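Local coordinates for protein tryptophanyl-tRNA synthetase (PDB 3A04) that catalyses the ATP-dependent joining of L-tryptophan to tRNA(Trp), releasing AMP and diphosphate, as a class I aminoacyl-tRNA synthetase, at residues Ala39-Ser44 / Lys60-Lys65; Gly54-Asp59 / Pro241-His246; Met78-Phe83 / Arg117-Glu122; Ile108-Ala113 / Phe148-Asn153; Tyr132-Ile137 / Ser354-Ala359. All coordinates share one frame; numbering follows the deposited sequence.

Contact 1: Ala39-Ser44 / Lys60-Lys65; sequences AGMEPS and KILEAK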
# COMPACT_ATOMS: atom_id res chain seq x y z
N ALA A 39 -9.22 33.18 18.00
CA ALA A 39 -10.02 32.42 17.02
C ALA A 39 -11.56 32.41 17.31
O ALA A 39 -12.34 31.79 16.56
CB ALA A 39 -9.44 30.98 16.79
N GLY A 40 -12.00 33.13 18.35
CA GLY A 40 -13.43 33.22 18.63
C GLY A 40 -14.00 31.94 19.26
O GLY A 40 -15.13 31.62 19.03
N MET A 41 -13.22 31.24 20.09
CA MET A 41 -13.56 29.92 20.59
C MET A 41 -13.42 30.00 22.10
O MET A 41 -12.47 30.59 22.58
CB MET A 41 -12.58 28.85 20.01
CG MET A 41 -12.77 28.60 18.50
SD MET A 41 -11.55 27.41 17.85
CE MET A 41 -11.87 25.92 18.87
N GLU A 42 -14.36 29.41 22.84
CA GLU A 42 -14.20 29.23 24.29
C GLU A 42 -13.84 27.77 24.59
O GLU A 42 -14.34 26.88 23.88
CB GLU A 42 -15.50 29.60 25.02
CG GLU A 42 -15.80 31.09 25.01
CD GLU A 42 -14.84 31.94 25.90
OE1 GLU A 42 -14.39 31.47 26.98
OE2 GLU A 42 -14.54 33.08 25.49
N PRO A 43 -12.99 27.54 25.60
CA PRO A 43 -12.56 26.19 25.84
C PRO A 43 -13.80 25.31 26.17
O PRO A 43 -14.76 25.78 26.83
CB PRO A 43 -11.65 26.29 27.06
CG PRO A 43 -11.32 27.80 27.22
CD PRO A 43 -12.41 28.52 26.56
N SER A 44 -13.73 24.06 25.73
CA SER A 44 -14.72 23.02 26.10
C SER A 44 -14.52 22.61 27.55
O SER A 44 -13.47 22.92 28.13
CB SER A 44 -14.41 21.81 25.20
OG SER A 44 -13.19 21.19 25.62
N LYS A 60 -0.47 26.96 15.64
CA LYS A 60 -0.42 27.20 14.18
C LYS A 60 -1.79 26.98 13.58
O LYS A 60 -2.21 27.72 12.67
CB LYS A 60 0.61 26.23 13.52
CG LYS A 60 2.08 26.50 13.97
CD LYS A 60 3.06 25.44 13.49
CE LYS A 60 3.31 25.42 11.96
NZ LYS A 60 4.22 24.24 11.51
N ILE A 61 -2.54 25.97 14.09
CA ILE A 61 -3.88 25.73 13.52
C ILE A 61 -4.79 26.92 13.77
O ILE A 61 -5.51 27.35 12.88
CB ILE A 61 -4.57 24.49 14.21
CG1 ILE A 61 -3.65 23.29 14.17
CG2 ILE A 61 -5.95 24.23 13.53
CD1 ILE A 61 -3.36 22.85 12.64
N LEU A 62 -4.77 27.41 15.01
CA LEU A 62 -5.69 28.43 15.46
C LEU A 62 -5.28 29.75 14.73
O LEU A 62 -6.16 30.55 14.32
CB LEU A 62 -5.53 28.57 17.02
CG LEU A 62 -6.25 27.40 17.79
CD1 LEU A 62 -5.95 27.46 19.33
CD2 LEU A 62 -7.76 27.32 17.50
N GLU A 63 -3.97 29.91 14.49
CA GLU A 63 -3.49 31.11 13.71
C GLU A 63 -4.09 31.07 12.32
O GLU A 63 -4.68 32.09 11.81
CB GLU A 63 -1.94 31.19 13.69
CG GLU A 63 -1.32 31.82 15.00
CD GLU A 63 0.18 31.53 15.27
OE1 GLU A 63 0.86 30.83 14.48
OE2 GLU A 63 0.69 32.00 16.33
N ALA A 64 -3.97 29.90 11.67
CA ALA A 64 -4.65 29.80 10.33
C ALA A 64 -6.15 30.09 10.38
O ALA A 64 -6.74 30.86 9.53
CB ALA A 64 -4.41 28.41 9.73
N LYS A 65 -6.82 29.47 11.39
CA LYS A 65 -8.24 29.70 11.50
C LYS A 65 -8.61 31.19 11.69
O LYS A 65 -9.64 31.65 11.12
CB LYS A 65 -8.79 28.92 12.68
CG LYS A 65 -10.29 28.82 12.68
CD LYS A 65 -10.71 28.01 13.94
CE LYS A 65 -12.11 27.48 13.71
NZ LYS A 65 -13.16 28.57 13.56
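Ala39 and Met41, at the mouth of the loop that leaves helix 33-38, rest on one flank of helix 58-66, where Leu62 and Lys65 stand one turn apart. Ala39 CB points at the helix and lies 4.1 Å from Leu62 CD2, with the aliphatic run of Lys65 a little farther off; a small side chain suits this close approach, the CA atoms of Ala39 and Leu62 being 6.1 Å apart. Between Ala39 and Met41, Gly40 ends helix 33-38 in a Schellman motif, and its positive phi, easy for glycine, turns the chain so that Met41 faces the same neighbours. The thioether does the touching: Met41 SD sits 3.8 Å from Leu62 CD2 and 4.0 Å from Lys65 CD, and a bend at chi3 (58°) turns CE aside from an otherwise extended chain. Lys65 is two-natured: CG stands opposite the backbone N (chi1 -165°) and the methylenes run out past the sulfur, while NZ is hydrogen-bonded to the backbone O of Asn100. Leu36 of helix 33-38 also packs on Met41 and Leu62. The contact is therefore held by dispersion between methyl, methylene and sulfur, with the lysine's charge carried beyond it.

Contact 2: Gly54-Asp59 / Pro241-His246; sequences GHRDFD and PASTYH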
# COMPACT_ATOMS: atom_id res chain seq x y z
N GLY A 54 -2.49 18.76 26.85
CA GLY A 54 -1.30 19.03 26.04
C GLY A 54 -1.65 19.39 24.61
O GLY A 54 -2.80 19.12 24.14
N HIS A 55 -0.67 19.99 23.90
CA HIS A 55 -0.85 20.19 22.44
C HIS A 55 0.55 20.22 21.80
O HIS A 55 1.56 20.44 22.50
CB HIS A 55 -1.57 21.49 22.10
CG HIS A 55 -0.65 22.68 22.05
ND1 HIS A 55 -0.14 23.17 20.87
CD2 HIS A 55 -0.12 23.44 23.05
CE1 HIS A 55 0.67 24.19 21.13
NE2 HIS A 55 0.71 24.37 22.45
N ARG A 56 0.60 19.95 20.51
CA ARG A 56 1.81 20.27 19.74
C ARG A 56 1.35 20.95 18.47
O ARG A 56 0.55 20.37 17.71
CB ARG A 56 2.64 19.02 19.48
CG ARG A 56 3.97 19.35 18.66
CD ARG A 56 4.84 18.12 18.61
NE ARG A 56 4.15 16.97 17.99
CZ ARG A 56 4.26 15.72 18.41
NH1 ARG A 56 5.09 15.41 19.42
NH2 ARG A 56 3.57 14.73 17.82
N ASP A 57 1.77 22.21 18.26
CA ASP A 57 1.46 22.98 17.04
C ASP A 57 0.00 23.38 16.86
O ASP A 57 -0.38 23.88 15.79
CB ASP A 57 1.98 22.19 15.78
CG ASP A 57 3.55 22.18 15.65
OD1 ASP A 57 4.21 22.96 16.41
OD2 ASP A 57 4.08 21.44 14.78
N PHE A 58 -0.87 23.14 17.86
CA PHE A 58 -2.30 23.61 17.72
C PHE A 58 -2.42 25.14 17.62
O PHE A 58 -3.38 25.73 17.05
CB PHE A 58 -3.13 23.04 18.93
CG PHE A 58 -4.64 23.17 18.79
CD1 PHE A 58 -5.26 22.85 17.59
CD2 PHE A 58 -5.43 23.64 19.87
CE1 PHE A 58 -6.71 22.96 17.44
CE2 PHE A 58 -6.82 23.78 19.77
CZ PHE A 58 -7.47 23.45 18.56
N ASP A 59 -1.44 25.84 18.19
CA ASP A 59 -1.29 27.30 17.91
C ASP A 59 -1.26 27.69 16.42
O ASP A 59 -2.00 28.60 15.98
CB ASP A 59 -0.07 27.87 18.63
CG ASP A 59 1.23 27.17 18.28
OD1 ASP A 59 1.24 26.00 17.90
OD2 ASP A 59 2.30 27.81 18.44
N PRO A 241 1.47 17.58 11.07
CA PRO A 241 0.15 17.73 11.75
C PRO A 241 0.29 18.15 13.20
O PRO A 241 1.20 17.72 13.90
CB PRO A 241 -0.44 16.31 11.70
CG PRO A 241 0.86 15.37 11.51
CD PRO A 241 1.67 16.23 10.53
N ALA A 242 -0.65 18.97 13.64
CA ALA A 242 -0.80 19.36 15.06
C ALA A 242 -1.56 18.27 15.83
O ALA A 242 -2.11 17.38 15.23
CB ALA A 242 -1.54 20.71 15.15
N SER A 243 -1.52 18.34 17.16
CA SER A 243 -2.15 17.38 18.00
C SER A 243 -2.63 18.00 19.30
O SER A 243 -2.10 19.04 19.77
CB SER A 243 -1.19 16.20 18.26
OG SER A 243 0.13 16.64 18.59
N THR A 244 -3.65 17.39 19.91
CA THR A 244 -4.05 17.77 21.29
C THR A 244 -3.96 16.45 22.01
O THR A 244 -4.07 15.40 21.34
CB THR A 244 -5.45 18.36 21.44
OG1 THR A 244 -6.42 17.47 20.86
CG2 THR A 244 -5.59 19.74 20.70
N TYR A 245 -3.75 16.49 23.34
CA TYR A 245 -3.43 15.28 24.12
C TYR A 245 -4.38 15.16 25.27
O TYR A 245 -4.57 16.14 26.00
CB TYR A 245 -1.97 15.22 24.66
CG TYR A 245 -1.01 15.15 23.56
CD1 TYR A 245 -0.55 16.32 22.96
CD2 TYR A 245 -0.57 13.91 23.06
CE1 TYR A 245 0.33 16.30 21.86
CE2 TYR A 245 0.33 13.88 21.96
CZ TYR A 245 0.79 15.07 21.41
OH TYR A 245 1.62 15.07 20.30
N HIS A 246 -5.04 14.00 25.36
CA HIS A 246 -6.00 13.82 26.44
C HIS A 246 -5.52 12.71 27.39
O HIS A 246 -4.82 11.80 26.97
CB HIS A 246 -7.43 13.56 25.89
CG HIS A 246 -7.51 12.42 24.91
ND1 HIS A 246 -7.99 12.57 23.64
CD2 HIS A 246 -7.16 11.12 25.02
CE1 HIS A 246 -7.93 11.42 22.99
NE2 HIS A 246 -7.45 10.51 23.82
O HOH W 1 1.74 16.90 16.46
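Strand 54-56 and strand 242-246 pair antiparallel in the mixed sheet at the core of the catalytic domain, which in class I synthetases is a Rossmann-type fold. Arg56 and Ser243 form a hydrogen-bonded pair: Arg56 N gives to Ser243 O at 2.9 Å, and Ser243 N returns a bond to Arg56 O at 3.0 Å. At the next hydrogen-bonded pair, past His55 and Thr244, Tyr245 N binds Gly54 O (2.9 Å), while the return bond from Gly54 N is weak. A CB on Gly54 would crowd Tyr245 CB, so glycine suits the place; the edge of the tyrosine ring lies against the backbone from Gly54 to Arg56. Arg56 runs out with CG opposite the backbone N (chi1 -179°) and bends at chi3, which brings one face of its guanidinium to Tyr245 OH, 3.1 Å above the plane, with the two planes 81° apart. That contact is not a hydrogen bond; the hydroxyl is instead bonded to Asp219, which also forms a salt bridge with Arg56 NH2. Arg56 NH1 is taken by Phe24 O and NE by a water that also binds Pro241 O and Ser243 OG. A leucine in place of Arg56 would probably leave Asp219 without its charged mate and the water without its NE donor. Before helix 58-66, Phe58 N bonds to His55 ND1, and Thr244 CG2 makes a CH-pi contact over the Phe58 ring, 4.1 Å from its centroid.

Contact 3: Met78-Phe83 / Arg117-Glu122; sequences MPSGKF and RRIGRE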
# COMPACT_ATOMS: atom_id res chain seq x y z
N MET A 78 -11.03 1.92 14.65
CA MET A 78 -10.96 0.48 14.37
C MET A 78 -12.36 -0.10 14.50
O MET A 78 -12.96 -0.01 15.61
CB MET A 78 -9.99 -0.17 15.39
CG MET A 78 -9.93 -1.74 15.32
SD MET A 78 -9.62 -2.41 13.66
CE MET A 78 -8.00 -1.77 13.41
N PRO A 79 -12.92 -0.66 13.41
CA PRO A 79 -14.32 -1.18 13.49
C PRO A 79 -14.35 -2.58 14.07
O PRO A 79 -14.57 -3.53 13.34
CB PRO A 79 -14.78 -1.21 12.05
CG PRO A 79 -13.46 -1.51 11.24
CD PRO A 79 -12.43 -0.66 12.00
N SER A 80 -14.12 -2.70 15.38
CA SER A 80 -14.06 -3.95 16.05
C SER A 80 -14.80 -3.71 17.39
O SER A 80 -14.46 -2.72 18.08
CB SER A 80 -12.60 -4.20 16.44
OG SER A 80 -12.51 -5.51 16.96
N GLY A 81 -15.72 -4.61 17.77
CA GLY A 81 -16.34 -4.50 19.11
C GLY A 81 -17.28 -3.33 19.23
O GLY A 81 -17.59 -2.64 18.25
N LYS A 82 -17.77 -3.04 20.43
CA LYS A 82 -18.84 -2.07 20.50
C LYS A 82 -18.31 -0.69 20.87
O LYS A 82 -17.25 -0.58 21.53
CB LYS A 82 -19.90 -2.54 21.52
CG LYS A 82 -20.57 -3.91 21.10
CD LYS A 82 -21.92 -4.16 21.77
CE LYS A 82 -21.73 -4.68 23.16
NZ LYS A 82 -22.96 -5.49 23.66
N PHE A 83 -19.08 0.34 20.48
CA PHE A 83 -18.72 1.72 20.78
C PHE A 83 -18.95 2.02 22.27
O PHE A 83 -20.10 1.82 22.80
CB PHE A 83 -19.62 2.60 19.91
CG PHE A 83 -19.27 4.05 19.90
CD1 PHE A 83 -19.72 4.89 20.90
CD2 PHE A 83 -18.48 4.58 18.86
CE1 PHE A 83 -19.45 6.27 20.87
CE2 PHE A 83 -18.23 5.91 18.81
CZ PHE A 83 -18.70 6.76 19.84
N ARG A 117 -6.06 -7.45 12.20
CA ARG A 117 -6.93 -8.08 13.26
C ARG A 117 -7.73 -9.25 12.75
O ARG A 117 -8.48 -9.85 13.50
CB ARG A 117 -7.89 -7.07 13.83
CG ARG A 117 -7.21 -5.84 14.32
CD ARG A 117 -6.95 -5.89 15.78
NE ARG A 117 -6.60 -4.55 16.27
CZ ARG A 117 -7.35 -3.80 17.09
NH1 ARG A 117 -8.53 -4.27 17.60
NH2 ARG A 117 -6.89 -2.60 17.42
N ARG A 118 -7.64 -9.51 11.44
CA ARG A 118 -8.27 -10.66 10.82
C ARG A 118 -9.77 -10.56 10.91
O ARG A 118 -10.45 -11.55 11.06
CB ARG A 118 -7.77 -12.00 11.43
CG ARG A 118 -6.34 -12.39 11.05
CD ARG A 118 -5.77 -13.62 11.89
NE ARG A 118 -5.72 -13.25 13.32
CZ ARG A 118 -6.26 -13.96 14.33
NH1 ARG A 118 -6.85 -15.14 14.10
NH2 ARG A 118 -6.19 -13.50 15.58
N ILE A 119 -10.29 -9.35 10.83
CA ILE A 119 -11.73 -9.14 10.81
C ILE A 119 -12.27 -9.16 9.37
O ILE A 119 -11.78 -8.39 8.51
CB ILE A 119 -12.06 -7.81 11.47
CG1 ILE A 119 -11.70 -7.90 12.96
CG2 ILE A 119 -13.53 -7.44 11.34
CD1 ILE A 119 -11.78 -6.52 13.57
N GLY A 120 -13.28 -10.00 9.13
CA GLY A 120 -13.91 -10.09 7.80
C GLY A 120 -14.40 -8.80 7.18
O GLY A 120 -14.79 -7.84 7.88
N ARG A 121 -14.46 -8.78 5.83
CA ARG A 121 -14.85 -7.57 5.10
C ARG A 121 -16.27 -7.20 5.44
O ARG A 121 -16.57 -6.04 5.75
CB ARG A 121 -14.66 -7.72 3.57
CG ARG A 121 -13.24 -8.16 3.23
CD ARG A 121 -12.19 -6.96 3.43
NE ARG A 121 -12.52 -5.86 2.52
CZ ARG A 121 -12.38 -4.58 2.79
NH1 ARG A 121 -12.04 -4.16 4.05
NH2 ARG A 121 -12.67 -3.70 1.87
N GLU A 122 -17.18 -8.16 5.35
CA GLU A 122 -18.60 -7.80 5.50
C GLU A 122 -18.85 -7.26 6.95
O GLU A 122 -19.55 -6.23 7.11
CB GLU A 122 -19.52 -9.01 5.29
CG GLU A 122 -20.98 -8.62 5.37
CD GLU A 122 -21.94 -9.77 5.04
OE1 GLU A 122 -21.47 -10.87 4.60
OE2 GLU A 122 -23.17 -9.56 5.20
O HOH W 2 -9.60 -6.50 17.44
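A methionine methylene set over the face of a guanidinium is the oddity here: Met78 CG sits 3.4 Å above the plane of the Arg117 group, displaced toward its rim and 3.7 Å from Arg117 NH1. The two side chains come from opposite directions. Met78 reaches out with CG anti to its own backbone N (chi1 174°), then folds at chi2 and chi3, which takes its sulfur and methyl back to helix 110-115, against Ala113 and Glu112. Arginine suits the outer position because its flat, delocalised group can cover a hydrocarbon while its N-H bonds stay in plane for polar partners. One of these is a water that accepts from Arg117 NH1 at 2.5 Å and is also hydrogen-bonded to Ser80 OG, 3.1 Å away, so the serine and the arginine are joined through solvent. Ile119 leans on the same serine, its CD1 3.6 Å from Ser80 OG. The isoleucine also lies near the carbonyl of Pro79, the centre of an inverse gamma turn; Pro79 O is buried here and has no polar partner in the model. Ser80 O in turn receives a hydrogen bond from the hydroxyl of Tyr132. Residues from Pro79 onward belong to the 'HIGH' region, the signature of class I aminoacyl-tRNA synthetases that follows the first strand of the nucleotide-binding fold and helps bind ATP.

Contact 4: Ile108-Ala113 / Phe148-Asn153; sequences IADAEA and FYFQTN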
# COMPACT_ATOMS: atom_id res chain seq x y z
N ILE A 108 -12.34 5.18 8.89
CA ILE A 108 -12.57 3.82 9.32
C ILE A 108 -11.43 2.94 8.91
O ILE A 108 -11.18 2.71 7.70
CB ILE A 108 -13.91 3.31 8.74
CG1 ILE A 108 -15.06 4.29 9.05
CG2 ILE A 108 -14.13 1.82 9.11
CD1 ILE A 108 -15.52 4.39 10.63
N ALA A 109 -10.75 2.38 9.92
CA ALA A 109 -9.59 1.49 9.68
C ALA A 109 -9.88 0.10 9.26
O ALA A 109 -9.39 -0.82 9.88
CB ALA A 109 -8.63 1.53 10.98
N ASP A 110 -10.70 -0.08 8.18
CA ASP A 110 -11.08 -1.42 7.76
C ASP A 110 -9.97 -2.22 7.08
O ASP A 110 -10.01 -3.45 7.10
CB ASP A 110 -12.34 -1.37 6.80
CG ASP A 110 -12.01 -0.79 5.40
OD1 ASP A 110 -11.33 0.28 5.29
OD2 ASP A 110 -12.49 -1.37 4.35
N ALA A 111 -8.95 -1.54 6.49
CA ALA A 111 -7.82 -2.25 5.95
C ALA A 111 -7.00 -2.91 7.12
O ALA A 111 -6.65 -4.12 7.11
CB ALA A 111 -6.91 -1.23 5.12
N GLU A 112 -6.74 -2.12 8.14
CA GLU A 112 -6.04 -2.65 9.32
C GLU A 112 -6.87 -3.75 9.99
O GLU A 112 -6.30 -4.80 10.42
CB GLU A 112 -5.73 -1.53 10.30
CG GLU A 112 -4.86 -2.01 11.45
CD GLU A 112 -4.49 -0.88 12.43
OE1 GLU A 112 -4.63 0.33 12.09
OE2 GLU A 112 -3.96 -1.23 13.51
N ALA A 113 -8.18 -3.53 10.09
CA ALA A 113 -9.10 -4.54 10.69
C ALA A 113 -8.94 -5.88 9.97
O ALA A 113 -8.83 -6.95 10.61
CB ALA A 113 -10.59 -4.07 10.56
N PHE A 148 -16.79 10.91 6.37
CA PHE A 148 -16.40 9.57 6.83
C PHE A 148 -15.84 8.84 5.60
O PHE A 148 -16.40 9.00 4.51
CB PHE A 148 -17.64 8.76 7.25
CG PHE A 148 -18.40 9.38 8.46
CD1 PHE A 148 -18.01 9.06 9.76
CD2 PHE A 148 -19.47 10.24 8.27
CE1 PHE A 148 -18.70 9.60 10.90
CE2 PHE A 148 -20.20 10.78 9.42
CZ PHE A 148 -19.79 10.44 10.70
N TYR A 149 -14.86 7.92 5.82
CA TYR A 149 -14.37 7.13 4.72
C TYR A 149 -13.75 5.88 5.19
O TYR A 149 -13.33 5.80 6.40
CB TYR A 149 -13.38 7.95 3.84
CG TYR A 149 -12.04 8.16 4.50
CD1 TYR A 149 -11.00 7.20 4.37
CD2 TYR A 149 -11.84 9.30 5.28
CE1 TYR A 149 -9.70 7.43 4.99
CE2 TYR A 149 -10.57 9.57 5.94
CZ TYR A 149 -9.53 8.60 5.75
OH TYR A 149 -8.32 8.75 6.39
N PHE A 150 -13.60 4.93 4.26
CA PHE A 150 -12.94 3.64 4.53
C PHE A 150 -11.53 3.71 3.91
O PHE A 150 -11.40 4.22 2.79
CB PHE A 150 -13.65 2.47 3.85
CG PHE A 150 -15.00 2.18 4.40
CD1 PHE A 150 -15.15 1.34 5.50
CD2 PHE A 150 -16.14 2.76 3.85
CE1 PHE A 150 -16.49 1.04 6.02
CE2 PHE A 150 -17.48 2.48 4.40
CZ PHE A 150 -17.61 1.65 5.44
N GLN A 151 -10.55 3.25 4.68
CA GLN A 151 -9.16 3.12 4.21
C GLN A 151 -9.12 2.34 2.87
O GLN A 151 -8.28 2.65 2.05
CB GLN A 151 -8.26 2.33 5.16
CG GLN A 151 -7.99 3.08 6.50
CD GLN A 151 -7.18 2.22 7.47
OE1 GLN A 151 -7.26 1.01 7.48
NE2 GLN A 151 -6.45 2.91 8.34
N THR A 152 -10.04 1.42 2.66
CA THR A 152 -9.95 0.57 1.50
C THR A 152 -10.78 1.19 0.37
O THR A 152 -10.95 0.55 -0.69
CB THR A 152 -10.43 -0.90 1.70
OG1 THR A 152 -11.81 -0.89 2.06
CG2 THR A 152 -9.57 -1.68 2.76
N ASN A 153 -11.31 2.36 0.57
CA ASN A 153 -12.12 2.94 -0.52
C ASN A 153 -11.92 4.42 -0.68
O ASN A 153 -12.87 5.20 -0.83
CB ASN A 153 -13.64 2.58 -0.35
CG ASN A 153 -14.41 2.69 -1.67
OD1 ASN A 153 -13.81 2.54 -2.73
ND2 ASN A 153 -15.72 2.97 -1.62
O HOH W 3 -3.94 1.47 9.48
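Gln151 reaches across to the start of helix 110-115 with CG anti to its carbonyl carbon (chi1 -68°) and the rest of its chain stretched out (chi2 176°). This brings OE1 to the first turn, where Glu112 N gives it a bond 3.2 Å long and nearly along the C=O axis; Ala111 N adds a weak one. The other end of the amide, NE2, lies over Ala109 CB and is bonded to Asp195 and to a water shared with Glu112 OE1. With an alanine here, the amides of Ala111 and Glu112 are likely to lose this acceptor, and Asp195 its NE2 donor. Strands 103-108 and 147-150 run parallel here, at an edge of the class I synthetase's Rossmann-type sheet: Ile108 N gives an almost straight bond to Tyr149 O (2.8 Å), and Gln151 N one to Ile108 O. Ile108 and Phe150 point the same way, CG2 meeting CD1 at 3.8 Å. Asp110 folds back, its CG in the crowded position between backbone N and carbonyl carbon (chi1 71°). OD1 then accepts from Thr152 N with its syn lone pair, at 3.1 Å, while Thr152 OG1 gives to OD2 in a bond whose modelled length is doubtfully short. Small Ala111 lets Thr152 CG2 come within 3.6 Å of its CB. Arg121 grips both partners, by a salt bridge to Asp110 OD2 and a hydrogen bond to Thr152 OG1, and from the second subunit Arg160 and Gln163 bind the backbone oxygens of Thr152 and Gln151.

Contact 5: Tyr132-Ile137 / Ser354-Ala359; sequences YIANMI and SRLEKA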
# COMPACT_ATOMS: atom_id res chain seq x y z
N TYR A 132 -20.16 2.28 14.66
CA TYR A 132 -19.34 3.44 14.84
C TYR A 132 -20.03 4.65 14.23
O TYR A 132 -20.32 5.61 14.97
CB TYR A 132 -17.90 3.20 14.28
CG TYR A 132 -17.16 2.31 15.28
CD1 TYR A 132 -17.40 0.92 15.35
CD2 TYR A 132 -16.39 2.86 16.23
CE1 TYR A 132 -16.77 0.13 16.31
CE2 TYR A 132 -15.74 2.07 17.17
CZ TYR A 132 -15.97 0.74 17.23
OH TYR A 132 -15.28 0.04 18.15
N ILE A 133 -20.23 4.67 12.90
CA ILE A 133 -20.77 5.90 12.32
C ILE A 133 -22.14 6.26 12.96
O ILE A 133 -22.41 7.43 13.26
CB ILE A 133 -20.85 5.84 10.78
CG1 ILE A 133 -19.39 5.75 10.22
CG2 ILE A 133 -21.57 7.08 10.20
CD1 ILE A 133 -19.30 5.27 8.73
N ALA A 134 -23.01 5.26 13.11
CA ALA A 134 -24.35 5.56 13.62
C ALA A 134 -24.26 6.11 15.04
O ALA A 134 -24.92 7.06 15.33
CB ALA A 134 -25.27 4.35 13.53
N ASN A 135 -23.39 5.56 15.90
CA ASN A 135 -23.24 6.16 17.26
C ASN A 135 -22.66 7.56 17.23
O ASN A 135 -23.03 8.43 18.00
CB ASN A 135 -22.42 5.26 18.15
CG ASN A 135 -23.29 4.20 18.82
OD1 ASN A 135 -24.21 4.54 19.53
ND2 ASN A 135 -23.03 2.95 18.55
N MET A 136 -21.73 7.81 16.32
CA MET A 136 -21.20 9.16 16.20
C MET A 136 -22.26 10.20 15.79
O MET A 136 -22.33 11.30 16.31
CB MET A 136 -20.10 9.14 15.14
CG MET A 136 -18.85 8.52 15.75
SD MET A 136 -17.53 8.67 14.46
CE MET A 136 -17.12 6.97 14.30
N ILE A 137 -23.10 9.83 14.85
CA ILE A 137 -24.19 10.72 14.41
C ILE A 137 -25.19 10.99 15.60
O ILE A 137 -25.63 12.12 15.80
CB ILE A 137 -25.00 10.03 13.27
CG1 ILE A 137 -24.17 9.83 11.99
CG2 ILE A 137 -26.24 10.86 12.87
CD1 ILE A 137 -23.33 10.99 11.61
N SER A 354 -32.58 6.59 21.63
CA SER A 354 -33.77 7.01 20.85
C SER A 354 -33.37 7.60 19.53
O SER A 354 -34.19 7.73 18.61
CB SER A 354 -34.63 8.02 21.62
OG SER A 354 -34.02 9.30 21.77
N ARG A 355 -32.11 7.98 19.43
CA ARG A 355 -31.65 8.57 18.20
C ARG A 355 -30.98 7.54 17.25
O ARG A 355 -30.77 7.83 16.07
CB ARG A 355 -30.72 9.73 18.51
CG ARG A 355 -31.45 11.00 19.00
CD ARG A 355 -30.53 12.18 18.97
NE ARG A 355 -29.58 12.07 20.06
CZ ARG A 355 -29.72 12.64 21.26
NH1 ARG A 355 -30.80 13.39 21.53
NH2 ARG A 355 -28.77 12.45 22.19
N LEU A 356 -30.72 6.34 17.76
CA LEU A 356 -29.81 5.42 17.15
C LEU A 356 -30.40 4.68 15.95
O LEU A 356 -29.71 4.51 14.95
CB LEU A 356 -29.27 4.41 18.16
CG LEU A 356 -28.00 3.63 17.77
CD1 LEU A 356 -26.96 4.57 17.07
CD2 LEU A 356 -27.39 2.94 18.99
N GLU A 357 -31.67 4.26 16.01
CA GLU A 357 -32.24 3.55 14.86
C GLU A 357 -32.31 4.45 13.65
O GLU A 357 -31.92 4.03 12.56
CB GLU A 357 -33.59 2.88 15.17
CG GLU A 357 -33.73 1.54 14.51
CD GLU A 357 -32.57 0.55 14.79
OE1 GLU A 357 -32.13 0.41 15.98
OE2 GLU A 357 -32.13 -0.11 13.79
N LYS A 358 -32.69 5.71 13.82
CA LYS A 358 -32.66 6.65 12.70
C LYS A 358 -31.24 6.97 12.22
O LYS A 358 -30.99 7.06 11.04
CB LYS A 358 -33.40 7.95 13.02
CG LYS A 358 -33.04 8.66 14.36
CD LYS A 358 -34.26 9.48 15.01
CE LYS A 358 -34.96 8.63 16.07
NZ LYS A 358 -34.51 7.11 15.98
N ALA A 359 -30.31 7.20 13.15
CA ALA A 359 -28.90 7.34 12.76
C ALA A 359 -28.40 6.17 11.90
O ALA A 359 -27.62 6.41 11.01
CB ALA A 359 -27.99 7.51 14.01
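Ala134 and Ala359 meet where the two helices come nearest, their CA atoms 5.0 Å apart. The methyl of Ala359 lies 3.4 Å from Ala134 O, so it rests on the backbone of the other helix as well as on its side chains; Ile137 CG2 flanks it at 3.9 Å. Leu356, one turn earlier, extends the contact. Its CG is turned away from the backbone N (chi1 -163°), and its branched end lets one methyl meet Ala134 and the other Asn135: CD1 lies 3.9 Å from Ala134 CB, and CD2 is 3.6 Å from Asn135 OD1. Over the segments 132-137 and 354-359 the helix axes approach to 8.4 Å, a close spacing that alanine on both sides permits, with 128° between their directions. Helix 121-139 links strands 103-108 and 147-150 of the Rossmann-type sheet, after the short helix 110-115; helix 334-364 is the long C-terminal helix. The buried amide of Asn135 has its polar atoms satisfied from outside the two segments, OD1 by His352 NE2 and ND2 by Glu131 O. Arg355 NE reaches the backbone of the facing helix at Ala138 O. Farther out, Phe148 of strand 147-150 packs on Ile137 and Met136.

Overall arrangement
Contacts 1 and 2 share helix 58-66 and touch, Ile61 CG1 lying 3.5 Å from Ala242 CB; their centres are 12 Å apart. Contacts 3, 4 and 5 form a second group around helix 121-139. Contacts 3 and 4, with centres 10 Å apart, are joined by a probable hydrogen bond from Ile119 N to Ala113 O (2.8 Å). Contact 5 meets the 'HIGH' region of contact 3 where Phe83 CB lies 3.7 Å from Asn135 ND2, and meets contact 4 through Phe148. In that region the backbone N of Lys82 is hydrogen-bonded to Ser259 OG of the 'KMSKS' region. Helix 334-364 of contact 5 also carries Cys334 and Cys337 of the iron-sulfur pocket and the cadmium-site residues Glu343 and Glu346. Contacts 2 and 4 belong to one sheet, yet their centres stand 24 Å apart.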